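Local coordinates for protein CalS10 (Micromonospora echinospora, PDB 6UK5) that binds S-adenosylmethionine and probably transfers its methyl group to an amino pentose during the biosynthesis of calicheamicin, at residues P20-V25 with E196-G201; P155-E160 with G245-T250; D164-G169 with R181-T186; V191-E196 with V212-M217. One frame throughout, in Å; residues are numbered along the deposited sequence.

Interaction 1 of 4, residues P20-V25 with E196-G201; sequences PEHAEV and ERWLVG
Val25 and His22, on successive turns of a helix, meet the indole of Trp198 on strand 191-202. Followed outward from CB, the indole leaves its backbone with CG anti to the carbonyl carbon, which carries it out toward the helix. The six-membered ring then takes Val25 CG2 over one face, 3.6 Å from its centroid and 19° off the normal, a CH-pi contact in which CE3 and CZ3 lie nearest the methyl. At the far rim CZ2 comes to 3.9 Å from His22 CD2, the two aromatic planes inclined at 56°. Val25 CG1 meanwhile touches Val200 CG2, 4.1 Å away, tip to tip. The polar end is joined through water: His22 NE2 lies 3.1 Å from a water that donates to Glu196 OE2 at 2.7 Å, while His22 ND1 is hydrogen-bonded to Phe18 N. Phe209 stacks on Trp198. Were Trp198 an alanine, Val25 CG2 would probably lose the ring face it rests on, and a gap would open beside His22. With axes at 74°, this is a helix laid across the face of a mixed, largely antiparallel sheet, and the side chain of His22 is about 6 Å from bound S-adenosylmethionine, consistent with a wall of the cofactor pocket.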
# COMPACT_ATOMS: atom_id res chain seq x y z
N PRO A 20 14.41 0.24 -13.82
CA PRO A 20 14.58 -1.10 -13.24
C PRO A 20 13.60 -1.38 -12.10
O PRO A 20 13.00 -2.45 -12.04
CB PRO A 20 16.03 -1.10 -12.74
CG PRO A 20 16.69 0.06 -13.44
CD PRO A 20 15.61 1.08 -13.62
N GLU A 21 13.45 -0.41 -11.20
CA GLU A 21 12.48 -0.55 -10.12
C GLU A 21 11.07 -0.78 -10.67
O GLU A 21 10.36 -1.70 -10.25
CB GLU A 21 12.51 0.68 -9.22
CG GLU A 21 13.56 0.61 -8.12
CD GLU A 21 13.76 1.94 -7.41
OE1 GLU A 21 13.90 2.97 -8.10
OE2 GLU A 21 13.76 1.95 -6.15
N HIS A 22 10.66 0.05 -11.64
CA HIS A 22 9.32 -0.08 -12.21
C HIS A 22 9.13 -1.45 -12.85
O HIS A 22 8.07 -2.07 -12.70
CB HIS A 22 9.08 1.03 -13.23
CG HIS A 22 7.65 1.17 -13.64
ND1 HIS A 22 7.27 1.77 -14.82
CD2 HIS A 22 6.50 0.80 -13.03
CE1 HIS A 22 5.96 1.76 -14.92
NE2 HIS A 22 5.46 1.17 -13.84
N ALA A 23 10.14 -1.93 -13.58
CA ALA A 23 10.02 -3.22 -14.25
C ALA A 23 9.76 -4.34 -13.25
O ALA A 23 9.03 -5.29 -13.56
CB ALA A 23 11.29 -3.51 -15.05
N GLU A 24 10.33 -4.24 -12.06
CA GLU A 24 10.22 -5.32 -11.07
C GLU A 24 8.78 -5.46 -10.57
O GLU A 24 8.32 -6.58 -10.30
CB GLU A 24 11.17 -5.04 -9.91
CG GLU A 24 11.20 -6.11 -8.84
CD GLU A 24 11.85 -5.63 -7.57
OE1 GLU A 24 12.60 -4.63 -7.63
OE2 GLU A 24 11.60 -6.25 -6.51
N VAL A 25 8.06 -4.35 -10.44
CA VAL A 25 6.73 -4.31 -9.86
C VAL A 25 5.64 -4.09 -10.89
O VAL A 25 4.45 -4.12 -10.55
CB VAL A 25 6.63 -3.23 -8.76
CG1 VAL A 25 7.53 -3.58 -7.58
CG2 VAL A 25 6.99 -1.86 -9.33
N GLU A 196 2.95 8.25 -10.80
CA GLU A 196 2.93 7.06 -9.96
C GLU A 196 3.96 7.20 -8.85
O GLU A 196 5.07 7.69 -9.09
CB GLU A 196 3.21 5.79 -10.76
CG GLU A 196 1.99 5.18 -11.41
CD GLU A 196 2.35 4.03 -12.33
OE1 GLU A 196 3.50 4.00 -12.83
OE2 GLU A 196 1.49 3.15 -12.55
N ARG A 197 3.60 6.74 -7.65
CA ARG A 197 4.52 6.76 -6.52
C ARG A 197 4.40 5.43 -5.78
O ARG A 197 3.32 5.08 -5.30
CB ARG A 197 4.24 7.94 -5.60
CG ARG A 197 4.72 9.24 -6.23
CD ARG A 197 4.40 10.44 -5.38
NE ARG A 197 5.58 10.87 -4.65
CZ ARG A 197 5.73 12.07 -4.09
NH1 ARG A 197 4.77 12.97 -4.19
NH2 ARG A 197 6.85 12.35 -3.43
N TRP A 198 5.52 4.72 -5.69
CA TRP A 198 5.57 3.36 -5.18
C TRP A 198 6.27 3.31 -3.82
O TRP A 198 7.14 4.13 -3.52
CB TRP A 198 6.32 2.46 -6.15
CG TRP A 198 5.71 2.37 -7.52
CD1 TRP A 198 5.77 3.32 -8.50
CD2 TRP A 198 4.96 1.28 -8.06
NE1 TRP A 198 5.10 2.89 -9.61
CE2 TRP A 198 4.60 1.64 -9.37
CE3 TRP A 198 4.57 0.04 -7.57
CZ2 TRP A 198 3.85 0.80 -10.20
CZ3 TRP A 198 3.83 -0.80 -8.38
CH2 TRP A 198 3.48 -0.41 -9.69
N LEU A 199 5.86 2.34 -3.01
CA LEU A 199 6.58 1.96 -1.80
C LEU A 199 6.81 0.46 -1.83
O LEU A 199 5.85 -0.31 -1.92
CB LEU A 199 5.81 2.35 -0.54
CG LEU A 199 5.79 3.82 -0.12
CD1 LEU A 199 4.86 3.99 1.06
CD2 LEU A 199 7.18 4.32 0.23
N VAL A 200 8.07 0.04 -1.75
CA VAL A 200 8.42 -1.38 -1.67
C VAL A 200 9.16 -1.61 -0.36
O VAL A 200 10.24 -1.04 -0.13
CB VAL A 200 9.26 -1.84 -2.87
CG1 VAL A 200 9.61 -3.32 -2.71
CG2 VAL A 200 8.50 -1.63 -4.16
N GLY A 201 8.58 -2.44 0.50
CA GLY A 201 9.21 -2.87 1.73
C GLY A 201 9.51 -4.36 1.65
O GLY A 201 8.64 -5.15 1.26
O HOH W 1 2.33 0.91 -13.90

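Interaction 2 of 4, residues P155-E160 with G245-T250; sequences PWWFPE and GLFVAT
Trp157 and Phe247 bring their ring corners together, CZ2 of the indole 4.0 Å from CE2 of the phenyl, the side chains crossing at about a right angle. One face of the indole is covered from within its own segment by Pro155, whose CB stands 4.1 Å above the ring plane, displaced toward the rim. The pyrrolidine also touches the phenyl, for its CG reaches Phe247 CE2 and CD2 alike, at 3.7 Å each. Pro155 thus touches both rings, which also meet each other. Farther round the same pyrrolidine, CD rests 3.9 Å from Gly245 O, extending the contact to the backbone ahead of Leu246. Phe247 turns CD2 and CE2 toward the proline because CG lies anti to the carbonyl carbon (chi1 -77°). Gly245 adopts a positive phi of 68°, a conformation that glycine accepts readily. No hydrogen bond crosses between the two segments, and the contact is one of apolar fit. A glycine in place of Pro155 would probably leave the Trp157 face and Phe247 CD2 and CE2 without their shared apolar partner, opening a gap beside both rings. Tyr223 and Tyr236 also meet the phenyl, and Phe247 is bonded through its backbone to Leu153. The contact lies where the loop leaving strand 149-153 folds against the beginning of its antiparallel neighbour 246-251, in the strand order 3-2-1-4-5-7-6 that marks the Rossmann-like class I methyltransferase fold.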
# COMPACT_ATOMS: atom_id res chain seq x y z
N PRO A 155 -5.41 0.84 -28.90
CA PRO A 155 -5.25 2.28 -28.69
C PRO A 155 -5.73 2.72 -27.31
O PRO A 155 -6.52 2.06 -26.65
CB PRO A 155 -6.13 2.88 -29.78
CG PRO A 155 -7.27 1.91 -29.87
CD PRO A 155 -6.66 0.54 -29.61
N TRP A 156 -5.21 3.87 -26.89
CA TRP A 156 -5.73 4.54 -25.71
C TRP A 156 -6.98 5.35 -26.04
O TRP A 156 -7.02 6.07 -27.04
CB TRP A 156 -4.65 5.46 -25.12
CG TRP A 156 -5.11 6.33 -23.99
CD1 TRP A 156 -5.09 7.70 -23.95
CD2 TRP A 156 -5.65 5.91 -22.73
NE1 TRP A 156 -5.58 8.15 -22.75
CE2 TRP A 156 -5.94 7.07 -21.98
CE3 TRP A 156 -5.93 4.66 -22.16
CZ2 TRP A 156 -6.48 7.02 -20.70
CZ3 TRP A 156 -6.47 4.62 -20.88
CH2 TRP A 156 -6.74 5.79 -20.17
N TRP A 157 -7.99 5.22 -25.19
CA TRP A 157 -9.18 6.04 -25.23
C TRP A 157 -9.41 6.52 -23.80
O TRP A 157 -8.88 5.93 -22.85
CB TRP A 157 -10.44 5.31 -25.73
CG TRP A 157 -10.37 4.68 -27.10
CD1 TRP A 157 -10.57 3.37 -27.40
CD2 TRP A 157 -10.05 5.33 -28.34
NE1 TRP A 157 -10.42 3.16 -28.75
CE2 TRP A 157 -10.09 4.35 -29.35
CE3 TRP A 157 -9.73 6.65 -28.70
CZ2 TRP A 157 -9.84 4.64 -30.69
CZ3 TRP A 157 -9.47 6.93 -30.03
CH2 TRP A 157 -9.53 5.94 -31.01
N PHE A 158 -10.19 7.57 -23.64
CA PHE A 158 -10.47 7.98 -22.27
C PHE A 158 -11.59 7.12 -21.68
O PHE A 158 -12.65 6.99 -22.30
CB PHE A 158 -10.89 9.45 -22.22
CG PHE A 158 -9.80 10.41 -22.59
CD1 PHE A 158 -8.63 10.46 -21.86
CD2 PHE A 158 -9.96 11.28 -23.66
CE1 PHE A 158 -7.63 11.35 -22.19
CE2 PHE A 158 -8.96 12.18 -23.99
CZ PHE A 158 -7.80 12.21 -23.26
N PRO A 159 -11.38 6.50 -20.52
CA PRO A 159 -12.49 5.85 -19.82
C PRO A 159 -13.69 6.79 -19.76
O PRO A 159 -13.55 8.01 -19.75
CB PRO A 159 -11.92 5.55 -18.43
CG PRO A 159 -10.47 5.30 -18.71
CD PRO A 159 -10.08 6.19 -19.88
N GLU A 160 -14.89 6.20 -19.69
CA GLU A 160 -16.08 7.03 -19.68
C GLU A 160 -16.09 7.97 -18.48
O GLU A 160 -16.58 9.10 -18.58
CB GLU A 160 -17.33 6.16 -19.67
CG GLU A 160 -18.61 6.93 -19.96
CD GLU A 160 -19.87 6.12 -19.73
OE1 GLU A 160 -20.96 6.73 -19.70
OE2 GLU A 160 -19.77 4.87 -19.59
N GLY A 245 -11.00 -1.62 -27.04
CA GLY A 245 -11.08 -2.08 -28.41
C GLY A 245 -9.71 -2.42 -28.96
O GLY A 245 -8.72 -2.52 -28.23
N LEU A 246 -9.67 -2.61 -30.27
CA LEU A 246 -8.47 -3.12 -30.93
C LEU A 246 -8.54 -2.81 -32.42
O LEU A 246 -9.54 -3.15 -33.07
CB LEU A 246 -8.34 -4.63 -30.70
CG LEU A 246 -6.96 -5.27 -30.70
CD1 LEU A 246 -6.20 -4.96 -29.42
CD2 LEU A 246 -7.11 -6.77 -30.89
N PHE A 247 -7.51 -2.18 -32.95
CA PHE A 247 -7.36 -2.02 -34.39
C PHE A 247 -6.68 -3.26 -34.97
O PHE A 247 -5.69 -3.74 -34.41
CB PHE A 247 -6.56 -0.77 -34.74
CG PHE A 247 -7.34 0.51 -34.61
CD1 PHE A 247 -8.31 0.84 -35.55
CD2 PHE A 247 -7.11 1.38 -33.56
CE1 PHE A 247 -9.03 2.02 -35.44
CE2 PHE A 247 -7.83 2.55 -33.44
CZ PHE A 247 -8.79 2.87 -34.38
N VAL A 248 -7.22 -3.77 -36.07
CA VAL A 248 -6.65 -4.89 -36.80
C VAL A 248 -6.58 -4.49 -38.26
O VAL A 248 -7.62 -4.32 -38.91
CB VAL A 248 -7.46 -6.18 -36.62
CG1 VAL A 248 -6.84 -7.31 -37.43
CG2 VAL A 248 -7.54 -6.57 -35.15
N ALA A 249 -5.37 -4.33 -38.78
CA ALA A 249 -5.14 -3.90 -40.15
C ALA A 249 -4.31 -4.94 -40.88
O ALA A 249 -3.63 -5.76 -40.26
CB ALA A 249 -4.44 -2.54 -40.19
N THR A 250 -4.38 -4.91 -42.21
CA THR A 250 -3.65 -5.85 -43.05
C THR A 250 -2.87 -5.10 -44.12
O THR A 250 -3.33 -4.09 -44.66
CB THR A 250 -4.58 -6.89 -43.69
OG1 THR A 250 -5.64 -6.23 -44.39
CG2 THR A 250 -5.17 -7.82 -42.61

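Interaction 3 of 4, residues D164-G169 with R181-T186; sequences DGYVGG and RVSRST
From Gly165 to Gly169 the strand runs antiparallel to Arg181-Thr186, the axes at 168°, and the hydrogen-bonded pairs Tyr166 with Ser185 and Gly168 with Ser183 supply four backbone bonds, such as Tyr166 N to Ser185 O (2.8 Å). The non-hydrogen-bonded pairs that alternate with them, such as Val167 with Arg184, add CA-H...O contacts. Side chains divide between two faces. On one, Tyr166 has CG anti to its own N (chi1 169°), which lays the ring along its strand and over the backbone of Gly168, whose N stands 3.6 Å above the ring plane near the rim. Across the pair Ser185 OG lies at the ring edge, close to its plane, while Ser183 OG approaches Tyr166 CE2 to 4.1 Å and Gly168 CA to 3.5 Å. On the other face Val167 CG2 meets the aliphatic stem of Arg184, at 3.9 Å from CG, and CG1 packs against Ser183 O. Arg184 then runs extended to NE, and its guanidinium is bonded by NE and NH2 to Asp202 O and Ala203 O of the second subunit. Arg181, by contrast, is paired with Asp170 and Glu196 of its own chain. With glycine at three of the five strand positions 165-169, cohesion here rests mainly on main-chain bonds, whereas Arg184 directs its guanidinium bonds to the second subunit.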
# COMPACT_ATOMS: atom_id res chain seq x y z
N ASP A 164 -11.74 14.48 -15.67
CA ASP A 164 -10.65 15.37 -15.27
C ASP A 164 -9.53 14.59 -14.61
O ASP A 164 -8.47 14.39 -15.22
CB ASP A 164 -11.16 16.48 -14.35
CG ASP A 164 -10.12 17.56 -14.12
OD1 ASP A 164 -8.97 17.39 -14.56
OD2 ASP A 164 -10.47 18.60 -13.52
N GLY A 165 -9.72 14.15 -13.36
CA GLY A 165 -8.66 13.54 -12.60
C GLY A 165 -9.08 12.20 -12.03
O GLY A 165 -10.26 11.89 -11.86
N TYR A 166 -8.06 11.40 -11.72
CA TYR A 166 -8.22 10.06 -11.17
C TYR A 166 -7.09 9.76 -10.19
O TYR A 166 -5.92 10.03 -10.49
CB TYR A 166 -8.21 8.99 -12.26
CG TYR A 166 -8.12 7.57 -11.73
CD1 TYR A 166 -9.21 6.94 -11.15
CD2 TYR A 166 -6.92 6.87 -11.80
CE1 TYR A 166 -9.11 5.64 -10.66
CE2 TYR A 166 -6.80 5.58 -11.31
CZ TYR A 166 -7.90 4.97 -10.74
OH TYR A 166 -7.77 3.69 -10.26
N VAL A 167 -7.45 9.22 -9.03
CA VAL A 167 -6.49 8.79 -8.02
C VAL A 167 -6.70 7.31 -7.79
O VAL A 167 -7.78 6.88 -7.38
CB VAL A 167 -6.64 9.57 -6.70
CG1 VAL A 167 -5.91 8.85 -5.57
CG2 VAL A 167 -6.07 10.97 -6.86
N GLY A 168 -5.66 6.52 -8.05
CA GLY A 168 -5.71 5.09 -7.83
C GLY A 168 -4.81 4.71 -6.67
O GLY A 168 -3.96 5.47 -6.24
N GLY A 169 -5.01 3.49 -6.17
CA GLY A 169 -4.20 3.01 -5.06
C GLY A 169 -4.17 1.50 -5.09
O GLY A 169 -5.19 0.86 -5.37
N ARG A 181 1.22 1.32 -4.05
CA ARG A 181 1.26 2.28 -5.14
C ARG A 181 0.10 3.25 -5.00
O ARG A 181 -1.04 2.83 -4.78
CB ARG A 181 1.19 1.60 -6.51
CG ARG A 181 1.59 2.53 -7.64
CD ARG A 181 1.06 2.07 -8.97
NE ARG A 181 -0.39 2.22 -9.04
CZ ARG A 181 -1.14 1.81 -10.06
NH1 ARG A 181 -0.58 1.20 -11.10
NH2 ARG A 181 -2.45 1.99 -10.03
N VAL A 182 0.40 4.54 -5.14
CA VAL A 182 -0.62 5.58 -5.27
C VAL A 182 -0.37 6.27 -6.60
O VAL A 182 0.76 6.69 -6.88
CB VAL A 182 -0.55 6.59 -4.11
CG1 VAL A 182 -1.58 7.70 -4.31
CG2 VAL A 182 -0.73 5.90 -2.77
N SER A 183 -1.42 6.38 -7.41
CA SER A 183 -1.29 6.99 -8.72
C SER A 183 -2.26 8.16 -8.84
O SER A 183 -3.25 8.26 -8.12
CB SER A 183 -1.57 5.97 -9.84
OG SER A 183 -2.93 5.56 -9.83
N ARG A 184 -1.94 9.05 -9.77
CA ARG A 184 -2.79 10.20 -10.05
C ARG A 184 -2.61 10.59 -11.51
O ARG A 184 -1.49 10.84 -11.95
CB ARG A 184 -2.45 11.35 -9.12
CG ARG A 184 -3.38 12.53 -9.20
CD ARG A 184 -2.89 13.59 -8.26
NE ARG A 184 -3.68 14.82 -8.37
CZ ARG A 184 -3.36 15.80 -9.21
NH1 ARG A 184 -2.32 15.67 -10.01
NH2 ARG A 184 -4.10 16.90 -9.26
N SER A 185 -3.72 10.62 -12.24
CA SER A 185 -3.73 10.98 -13.65
C SER A 185 -4.70 12.13 -13.86
O SER A 185 -5.82 12.12 -13.32
CB SER A 185 -4.13 9.80 -14.54
OG SER A 185 -3.48 8.61 -14.12
N THR A 186 -4.28 13.13 -14.63
CA THR A 186 -5.13 14.24 -14.99
C THR A 186 -5.17 14.34 -16.51
O THR A 186 -4.22 13.94 -17.19
CB THR A 186 -4.63 15.56 -14.39
OG1 THR A 186 -3.31 15.85 -14.87
CG2 THR A 186 -4.62 15.48 -12.87

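Interaction 4 of 4, residues V191-E196 with V212-M217; sequences VTRMEE and VGLLTM
Met194 and Leu215 meet on one face of a two-stranded pair, and their side chains cross obliquely. Met194 sets out with CG anti to the carbonyl carbon and bends at its last torsion (chi3 -66°), which turns CE back over the partner strand to stand 3.8 Å from Leu215 CB. Directly opposite the methionine is Gly213, with no side chain to meet it, so the thioether passes diagonally to the next residue on that face. On the other face Arg193 and Leu214 also reach diagonally, while Glu195 touches its own partner Val212. Arg193 stretches out from CG to NE and passes slantwise over Val212, its NE 4.0 Å from CG1 and its NH2 3.7 Å from CG2, apolar branches meeting a charged tip. The same CG2 touches Glu195 CG at 4.0 Å, so that Val212 is cradled between two side chains of one strand whose ends form a long ion pair, Arg193 NH2 to Glu195 OE1. Farther along, Leu214 slants its CD2 toward Val191 CG1, 4.2 Å away. Between the two faces, Thr192 with Leu215 and Met194 with Gly213 form hydrogen-bonded pairs, joined by four main-chain bonds such as Leu215 N to Thr192 O (3.0 Å). Trp156 packs over Leu215 and Thr192 from the loop after strand 149-153. The two segments belong to the antiparallel beta hairpin of strands 191-202 and 206-216, in a mixed sheet outside the Rossmann-like core; the side chain of Leu215 lies about 7 Å from bound S-adenosylmethionine, consistent with this end of the hairpin bordering the cofactor region.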
# COMPACT_ATOMS: atom_id res chain seq x y z
N VAL A 191 -3.92 14.71 -23.83
CA VAL A 191 -2.78 14.33 -23.01
C VAL A 191 -3.26 13.93 -21.62
O VAL A 191 -4.13 14.59 -21.04
CB VAL A 191 -1.77 15.49 -22.91
CG1 VAL A 191 -0.54 15.07 -22.11
CG2 VAL A 191 -1.42 16.01 -24.29
N THR A 192 -2.70 12.84 -21.10
CA THR A 192 -2.95 12.39 -19.74
C THR A 192 -1.61 12.39 -19.00
O THR A 192 -0.64 11.81 -19.49
CB THR A 192 -3.59 11.00 -19.70
OG1 THR A 192 -4.54 10.87 -20.77
CG2 THR A 192 -4.31 10.80 -18.37
N ARG A 193 -1.57 13.02 -17.84
CA ARG A 193 -0.34 13.12 -17.05
C ARG A 193 -0.40 12.08 -15.95
O ARG A 193 -1.13 12.24 -14.97
CB ARG A 193 -0.14 14.52 -16.47
CG ARG A 193 1.17 14.64 -15.71
CD ARG A 193 1.44 16.05 -15.19
NE ARG A 193 2.47 16.02 -14.16
CZ ARG A 193 2.23 15.66 -12.90
NH1 ARG A 193 1.01 15.31 -12.53
NH2 ARG A 193 3.22 15.64 -12.01
N MET A 194 0.40 11.02 -16.10
CA MET A 194 0.42 9.89 -15.18
C MET A 194 1.54 10.08 -14.16
O MET A 194 2.72 10.11 -14.51
CB MET A 194 0.63 8.61 -15.98
CG MET A 194 -0.55 8.20 -16.83
SD MET A 194 -0.31 6.62 -17.65
CE MET A 194 1.05 7.02 -18.76
N GLU A 195 1.15 10.24 -12.89
CA GLU A 195 2.09 10.31 -11.78
C GLU A 195 1.90 9.07 -10.91
O GLU A 195 0.82 8.85 -10.36
CB GLU A 195 1.87 11.57 -10.94
CG GLU A 195 2.98 11.82 -9.93
CD GLU A 195 2.62 12.88 -8.91
OE1 GLU A 195 1.68 13.66 -9.17
OE2 GLU A 195 3.28 12.94 -7.85
N GLU A 196 2.95 8.25 -10.80
CA GLU A 196 2.93 7.06 -9.96
C GLU A 196 3.96 7.20 -8.85
O GLU A 196 5.07 7.69 -9.09
CB GLU A 196 3.21 5.79 -10.76
CG GLU A 196 1.99 5.18 -11.41
CD GLU A 196 2.35 4.03 -12.33
OE1 GLU A 196 3.50 4.00 -12.83
OE2 GLU A 196 1.49 3.15 -12.55
N VAL A 212 6.73 10.12 -13.55
CA VAL A 212 5.70 10.82 -14.31
C VAL A 212 5.76 10.35 -15.76
O VAL A 212 6.85 10.15 -16.31
CB VAL A 212 5.84 12.35 -14.24
CG1 VAL A 212 4.92 13.01 -15.28
CG2 VAL A 212 5.51 12.85 -12.84
N GLY A 213 4.59 10.16 -16.36
CA GLY A 213 4.49 9.76 -17.75
C GLY A 213 3.38 10.50 -18.46
O GLY A 213 2.42 10.97 -17.83
N LEU A 214 3.53 10.63 -19.77
CA LEU A 214 2.54 11.28 -20.62
C LEU A 214 1.96 10.23 -21.56
O LEU A 214 2.72 9.57 -22.28
CB LEU A 214 3.11 12.43 -21.45
CG LEU A 214 3.63 13.70 -20.78
CD1 LEU A 214 3.79 14.80 -21.84
CD2 LEU A 214 2.72 14.17 -19.66
N LEU A 215 0.64 10.10 -21.57
CA LEU A 215 -0.06 9.27 -22.54
C LEU A 215 -0.89 10.19 -23.42
O LEU A 215 -1.73 10.94 -22.93
CB LEU A 215 -0.95 8.25 -21.81
CG LEU A 215 -1.31 6.95 -22.51
CD1 LEU A 215 -0.09 6.06 -22.73
CD2 LEU A 215 -2.36 6.21 -21.69
N THR A 216 -0.65 10.12 -24.73
CA THR A 216 -1.29 10.99 -25.70
C THR A 216 -2.25 10.19 -26.58
O THR A 216 -1.83 9.25 -27.26
CB THR A 216 -0.24 11.70 -26.56
OG1 THR A 216 0.64 12.45 -25.71
CG2 THR A 216 -0.91 12.64 -27.55
N MET A 217 -3.52 10.58 -26.56
CA MET A 217 -4.52 9.94 -27.41
C MET A 217 -4.33 10.36 -28.87
O MET A 217 -3.84 11.45 -29.17
CB MET A 217 -5.93 10.33 -26.98
CG MET A 217 -7.02 9.60 -27.77
SD MET A 217 -8.65 10.29 -27.49
CE MET A 217 -8.57 11.64 -28.67
O HOH W 2 -4.23 10.87 -23.15

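Three of the four contacts share one mixed sheet, with strands 165-174, 177-188, 191-202 and 206-216 side by side. Interactions 3 and 4, centres about 11 Å apart, lie in series along the chain and are coupled by backbone bonds between strands 177-188 and 191-202. Interaction 1 shares Glu196 with interaction 4 and adds helix 20-32; the salt bridge of Glu196 to Arg181 ties it to interaction 3. Interaction 2, centred about 28 Å from interaction 1 across the chain's middle, packs the loop after strand 149-153 on strand 246-251 of the Rossmann-like sheet. Interactions 3 and 4 are nested within it, and Trp156 and Phe158 touch interaction 4, so that this loop links the two sheets.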